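Xaa-Pro dipeptidase (Pyrococcus horikoshii, PDB 1WY2) probably splits dipeptides that carry a C-terminal proline after a nonpolar residue, working as a homodimeric, cobalt-dependent metallopeptidase. Local coordinates at residues K7-I20 and F114-I126. Numbering follows the deposited sequence.
Sequences KVKKIIEFMDKNSI and FKKVDDVIRDMRI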
loop_
_atom_site.group_PDB
_atom_site.type_symbol
_atom_site.label_atom_id
_atom_site.label_comp_id
_atom_site.label_asym_id
_atom_site.label_seq_id
_atom_site.Cartn_x
_atom_site.Cartn_y
_atom_site.Cartn_z
ATOM N N LYS A 7 14.992 -21.918 2.237
ATOM C CA LYS A 7 15.065 -20.474 2.436
ATOM C C LYS A 7 15.389 -20.197 3.900
ATOM O O LYS A 7 16.207 -19.332 4.214
ATOM C CB LYS A 7 13.744 -19.815 2.037
ATOM C CG LYS A 7 13.464 -19.925 0.549
ATOM C CD LYS A 7 12.049 -19.505 0.203
ATOM C CE LYS A 7 11.810 -19.610 -1.298
ATOM N NZ LYS A 7 10.412 -19.248 -1.659
ATOM N N VAL A 8 14.746 -20.946 4.790
ATOM C CA VAL A 8 14.993 -20.809 6.222
ATOM C C VAL A 8 16.448 -21.185 6.509
ATOM O O VAL A 8 17.136 -20.523 7.287
ATOM C CB VAL A 8 14.050 -21.735 7.040
ATOM C CG1 VAL A 8 14.478 -21.770 8.501
ATOM C CG2 VAL A 8 12.613 -21.241 6.924
ATOM N N LYS A 9 16.926 -22.246 5.867
ATOM C CA LYS A 9 18.301 -22.677 6.085
ATOM C C LYS A 9 19.324 -21.665 5.592
ATOM O O LYS A 9 20.394 -21.521 6.182
ATOM C CB LYS A 9 18.529 -24.045 5.445
ATOM C CG LYS A 9 17.930 -25.165 6.277
ATOM C CD LYS A 9 17.830 -26.469 5.512
ATOM C CE LYS A 9 17.287 -27.562 6.421
ATOM N NZ LYS A 9 16.737 -28.702 5.649
ATOM N N LYS A 10 19.001 -20.954 4.518
ATOM C CA LYS A 10 19.918 -19.941 4.010
ATOM C C LYS A 10 20.018 -18.812 5.021
ATOM O O LYS A 10 21.080 -18.214 5.199
ATOM C CB LYS A 10 19.440 -19.407 2.661
ATOM C CG LYS A 10 19.706 -20.379 1.522
ATOM C CD LYS A 10 19.366 -19.784 0.174
ATOM C CE LYS A 10 19.726 -20.748 -0.949
ATOM N NZ LYS A 10 19.462 -20.148 -2.288
ATOM N N ILE A 11 18.910 -18.524 5.693
ATOM C CA ILE A 11 18.910 -17.479 6.705
ATOM C C ILE A 11 19.708 -17.960 7.917
ATOM O O ILE A 11 20.460 -17.194 8.514
ATOM C CB ILE A 11 17.471 -17.109 7.114
ATOM C CG1 ILE A 11 16.794 -16.379 5.947
ATOM C CG2 ILE A 11 17.482 -16.222 8.361
ATOM C CD1 ILE A 11 15.302 -16.172 6.108
ATOM N N ILE A 12 19.553 -19.233 8.272
ATOM C CA ILE A 12 20.294 -19.776 9.409
ATOM C C ILE A 12 21.798 -19.710 9.134
ATOM O O ILE A 12 22.591 -19.438 10.040
ATOM C CB ILE A 12 19.876 -21.237 9.706
ATOM C CG1 ILE A 12 18.457 -21.253 10.288
ATOM C CG2 ILE A 12 20.867 -21.885 10.672
ATOM C CD1 ILE A 12 17.853 -22.635 10.432
ATOM N N GLU A 13 22.191 -19.958 7.886
ATOM C CA GLU A 13 23.604 -19.900 7.514
ATOM C C GLU A 13 24.118 -18.485 7.759
ATOM O O GLU A 13 25.157 -18.285 8.391
ATOM C CB GLU A 13 23.786 -20.262 6.040
ATOM C CG GLU A 13 25.202 -20.045 5.522
ATOM C CD GLU A 13 25.368 -20.470 4.075
ATOM O OE1 GLU A 13 24.608 -19.977 3.215
ATOM O OE2 GLU A 13 26.263 -21.295 3.795
ATOM N N PHE A 14 23.376 -17.504 7.254
ATOM C CA PHE A 14 23.739 -16.103 7.421
ATOM C C PHE A 14 23.837 -15.768 8.906
ATOM O O PHE A 14 24.759 -15.072 9.332
ATOM C CB PHE A 14 22.695 -15.211 6.742
ATOM C CG PHE A 14 23.007 -13.741 6.813
ATOM C CD1 PHE A 14 22.539 -12.967 7.869
ATOM C CD2 PHE A 14 23.774 -13.134 5.825
ATOM C CE1 PHE A 14 22.832 -11.601 7.941
ATOM C CE2 PHE A 14 24.074 -11.770 5.889
ATOM C CZ PHE A 14 23.600 -11.006 6.948
ATOM N N MET A 15 22.881 -16.268 9.687
ATOM C CA MET A 15 22.862 -16.032 11.129
ATOM C C MET A 15 24.147 -16.487 11.805
ATOM O O MET A 15 24.757 -15.734 12.565
ATOM C CB MET A 15 21.694 -16.777 11.777
ATOM C CG MET A 15 20.334 -16.170 11.539
ATOM S SD MET A 15 19.030 -17.270 12.122
ATOM C CE MET A 15 19.544 -17.529 13.791
ATOM N N ASP A 16 24.556 -17.724 11.534
ATOM C CA ASP A 16 25.762 -18.260 12.153
ATOM C C ASP A 16 27.010 -17.486 11.769
ATOM O O ASP A 16 27.849 -17.187 12.617
ATOM C CB ASP A 16 25.948 -19.735 11.789
ATOM C CG ASP A 16 24.820 -20.602 12.292
ATOM O OD1 ASP A 16 24.350 -20.374 13.432
ATOM O OD2 ASP A 16 24.407 -21.520 11.556
ATOM N N LYS A 17 27.125 -17.155 10.490
ATOM C CA LYS A 17 28.288 -16.429 9.997
ATOM C C LYS A 17 28.368 -14.989 10.490
ATOM O O LYS A 17 29.440 -14.384 10.475
ATOM C CB LYS A 17 28.300 -16.455 8.469
ATOM C CG LYS A 17 28.411 -17.857 7.898
ATOM C CD LYS A 17 28.488 -17.841 6.384
ATOM C CE LYS A 17 28.675 -19.244 5.832
ATOM N NZ LYS A 17 29.901 -19.890 6.381
ATOM N N ASN A 18 27.240 -14.444 10.933
ATOM C CA ASN A 18 27.195 -13.065 11.413
ATOM C C ASN A 18 26.931 -12.952 12.913
ATOM O O ASN A 18 26.584 -11.882 13.413
ATOM C CB ASN A 18 26.135 -12.283 10.630
ATOM C CG ASN A 18 26.558 -12.005 9.198
ATOM O OD1 ASN A 18 27.216 -11.000 8.915
ATOM N ND2 ASN A 18 26.202 -12.905 8.290
ATOM N N SER A 19 27.106 -14.061 13.624
ATOM C CA SER A 19 26.899 -14.096 15.067
ATOM C C SER A 19 25.527 -13.575 15.483
ATOM O O SER A 19 25.408 -12.780 16.416
ATOM C CB SER A 19 27.992 -13.289 15.777
ATOM O OG SER A 19 29.279 -13.801 15.478
ATOM N N ILE A 20 24.492 -14.025 14.782
ATOM C CA ILE A 20 23.125 -13.624 15.088
ATOM C C ILE A 20 22.428 -14.810 15.746
ATOM O O ILE A 20 22.525 -15.936 15.263
ATOM C CB ILE A 20 22.360 -13.223 13.809
ATOM C CG1 ILE A 20 23.000 -11.973 13.197
ATOM C CG2 ILE A 20 20.893 -12.992 14.135
ATOM C CD1 ILE A 20 22.423 -11.575 11.852
ATOM N N PHE A 114 20.771 -5.513 17.393
ATOM C CA PHE A 114 20.031 -5.772 16.162
ATOM C C PHE A 114 21.007 -5.727 14.997
ATOM O O PHE A 114 21.943 -4.926 14.990
ATOM C CB PHE A 114 18.937 -4.722 15.929
ATOM C CG PHE A 114 17.868 -4.708 16.980
ATOM C CD1 PHE A 114 18.033 -3.971 18.152
ATOM C CD2 PHE A 114 16.696 -5.431 16.802
ATOM C CE1 PHE A 114 17.040 -3.957 19.130
ATOM C CE2 PHE A 114 15.698 -5.425 17.772
ATOM C CZ PHE A 114 15.870 -4.685 18.941
ATOM N N LYS A 115 20.797 -6.600 14.017
ATOM C CA LYS A 115 21.645 -6.642 12.836
ATOM C C LYS A 115 20.768 -6.805 11.604
ATOM O O LYS A 115 19.703 -7.416 11.672
ATOM C CB LYS A 115 22.647 -7.799 12.916
ATOM C CG LYS A 115 23.857 -7.519 13.801
ATOM C CD LYS A 115 24.963 -8.532 13.548
ATOM C CE LYS A 115 26.248 -8.145 14.265
ATOM N NZ LYS A 115 27.371 -9.060 13.914
ATOM N N LYS A 116 21.213 -6.247 10.485
ATOM C CA LYS A 116 20.456 -6.330 9.241
ATOM C C LYS A 116 20.597 -7.702 8.591
ATOM O O LYS A 116 21.687 -8.274 8.573
ATOM C CB LYS A 116 20.953 -5.280 8.241
ATOM C CG LYS A 116 20.820 -3.836 8.688
ATOM C CD LYS A 116 21.334 -2.898 7.603
ATOM C CE LYS A 116 21.294 -1.448 8.052
ATOM N NZ LYS A 116 22.156 -1.212 9.243
ATOM N N VAL A 117 19.498 -8.222 8.051
ATOM C CA VAL A 117 19.528 -9.505 7.355
ATOM C C VAL A 117 19.127 -9.282 5.900
ATOM O O VAL A 117 18.919 -10.227 5.141
ATOM C CB VAL A 117 18.573 -10.542 7.991
ATOM C CG1 VAL A 117 18.996 -10.811 9.434
ATOM C CG2 VAL A 117 17.131 -10.060 7.913
ATOM N N ASP A 118 19.036 -8.010 5.524
ATOM C CA ASP A 118 18.671 -7.594 4.172
ATOM C C ASP A 118 19.471 -8.336 3.089
ATOM O O ASP A 118 18.915 -8.769 2.078
ATOM C CB ASP A 118 18.905 -6.079 4.048
ATOM C CG ASP A 118 18.345 -5.490 2.767
ATOM O OD1 ASP A 118 17.107 -5.415 2.634
ATOM O OD2 ASP A 118 19.143 -5.093 1.893
ATOM N N ASP A 119 20.773 -8.483 3.303
ATOM C CA ASP A 119 21.643 -9.152 2.333
ATOM C C ASP A 119 21.218 -10.568 1.946
ATOM O O ASP A 119 21.273 -10.937 0.766
ATOM C CB ASP A 119 23.083 -9.198 2.854
ATOM C CG ASP A 119 23.809 -7.869 2.708
ATOM O OD1 ASP A 119 23.184 -6.879 2.269
ATOM O OD2 ASP A 119 25.012 -7.817 3.037
ATOM N N VAL A 120 20.815 -11.372 2.927
ATOM C CA VAL A 120 20.416 -12.741 2.620
ATOM C C VAL A 120 19.031 -12.787 1.984
ATOM O O VAL A 120 18.774 -13.614 1.110
ATOM C CB VAL A 120 20.485 -13.661 3.875
ATOM C CG1 VAL A 120 19.466 -13.236 4.919
ATOM C CG2 VAL A 120 20.286 -15.114 3.461
ATOM N N ILE A 121 18.144 -11.891 2.406
ATOM C CA ILE A 121 16.808 -11.845 1.823
ATOM C C ILE A 121 16.971 -11.450 0.358
ATOM O O ILE A 121 16.362 -12.041 -0.534
ATOM C CB ILE A 121 15.911 -10.811 2.540
ATOM C CG1 ILE A 121 15.709 -11.226 4.002
ATOM C CG2 ILE A 121 14.567 -10.702 1.826
ATOM C CD1 ILE A 121 15.118 -12.611 4.179
ATOM N N ARG A 122 17.811 -10.448 0.118
ATOM C CA ARG A 122 18.081 -9.978 -1.238
ATOM C C ARG A 122 18.698 -11.077 -2.100
ATOM O O ARG A 122 18.247 -11.337 -3.211
ATOM C CB ARG A 122 19.040 -8.785 -1.203
ATOM C CG ARG A 122 19.544 -8.342 -2.575
ATOM C CD ARG A 122 20.809 -7.512 -2.425
ATOM N NE ARG A 122 21.880 -8.303 -1.824
ATOM C CZ ARG A 122 23.047 -7.806 -1.424
ATOM N NH1 ARG A 122 23.300 -6.511 -1.557
ATOM N NH2 ARG A 122 23.964 -8.607 -0.897
ATOM N N ASP A 123 19.742 -11.716 -1.585
ATOM C CA ASP A 123 20.415 -12.763 -2.339
ATOM C C ASP A 123 19.465 -13.862 -2.805
ATOM O O ASP A 123 19.664 -14.442 -3.871
ATOM C CB ASP A 123 21.568 -13.352 -1.516
ATOM C CG ASP A 123 22.765 -12.411 -1.430
ATOM O OD1 ASP A 123 22.717 -11.314 -2.031
ATOM O OD2 ASP A 123 23.759 -12.765 -0.761
ATOM N N MET A 124 18.435 -14.146 -2.015
ATOM C CA MET A 124 17.461 -15.163 -2.393
ATOM C C MET A 124 16.437 -14.638 -3.397
ATOM O O MET A 124 16.272 -15.204 -4.477
ATOM C CB MET A 124 16.716 -15.690 -1.164
ATOM C CG MET A 124 17.570 -16.500 -0.202
ATOM S SD MET A 124 16.550 -17.318 1.046
ATOM C CE MET A 124 16.078 -15.910 2.060
ATOM N N ARG A 125 15.766 -13.544 -3.050
ATOM C CA ARG A 125 14.725 -12.990 -3.912
ATOM C C ARG A 125 15.171 -12.397 -5.247
ATOM O O ARG A 125 14.396 -12.381 -6.201
ATOM C CB ARG A 125 13.906 -11.951 -3.136
ATOM C CG ARG A 125 12.924 -12.566 -2.131
ATOM C CD ARG A 125 12.199 -11.497 -1.318
ATOM N NE ARG A 125 11.471 -10.562 -2.171
ATOM C CZ ARG A 125 11.017 -9.381 -1.764
ATOM N NH1 ARG A 125 11.210 -8.984 -0.512
ATOM N NH2 ARG A 125 10.389 -8.583 -2.619
ATOM N N ILE A 126 16.412 -11.929 -5.316
ATOM C CA ILE A 126 16.935 -11.312 -6.535
ATOM C C ILE A 126 17.081 -12.278 -7.716
ATOM O O ILE A 126 17.124 -11.852 -8.870
ATOM C CB ILE A 126 18.288 -10.615 -6.252
ATOM C CG1 ILE A 126 18.569 -9.567 -7.337
ATOM C CG2 ILE A 126 19.403 -11.648 -6.170
ATOM C CD1 ILE A 126 19.718 -8.625 -7.002
HETATM O O HOH W 1 27.450 -9.028 10.881
HETATM O O HOH W 2 26.870 -10.125 16.459
#
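Phe14 and Val120 meet at the middle of the interface: CG1 of Val120 lies over one ring face, offset toward the rim and 4.0 Å above the plane. Near the ring plane, the edge of Phe14 faces the Lys116 carbonyl, with CE1 3.6 Å from O. The other face carries the Asn18 amide, whose ND2 sits over the ring centre while donating an almost straight bond (171°) to the Phe14 carbonyl oxygen; Phe14 is thus held between Val120 and its own helix end. Farther along, Met124 SD rests on the Lys7 backbone, 3.8 Å from CA, and the bend at the last torsion (chi3 -73°) turns CE to Ile11 CG1 at 4.0 Å. The extended Lys10 chain runs past Met124 in the opposite direction.

Helices 7-17 and 118-125 are roughly antiparallel, their N-to-C directions 146° apart and axes 9.8 Å apart, and pack on the same side of the mixed sheet in the creatinase/prolidase N-terminal domain: Ile11 touches Val23 and Ile121 touches Ile25, alternate residues of strand 22-25. Strand 113-116, the sheet's last within this chain, leads into the second helix.

At the opposite end from Met124, Lys115 NZ donates to Asn18 O (3.0 Å), tilted out of the carbonyl plane, and two waters link it to Asn18 OD1 and Ser19 O. A methionine here would probably leave the Asn18 carbonyl without this donor and break both water bridges. The backbone oxygens of Asn18 and Ser19 are presented by a Schellman motif: Ser19, at positive phi, is the C-prime residue, with Ile20 N bonded to Met15 O at 2.8 Å and a weak bond from Ser19 N to Asp16 O.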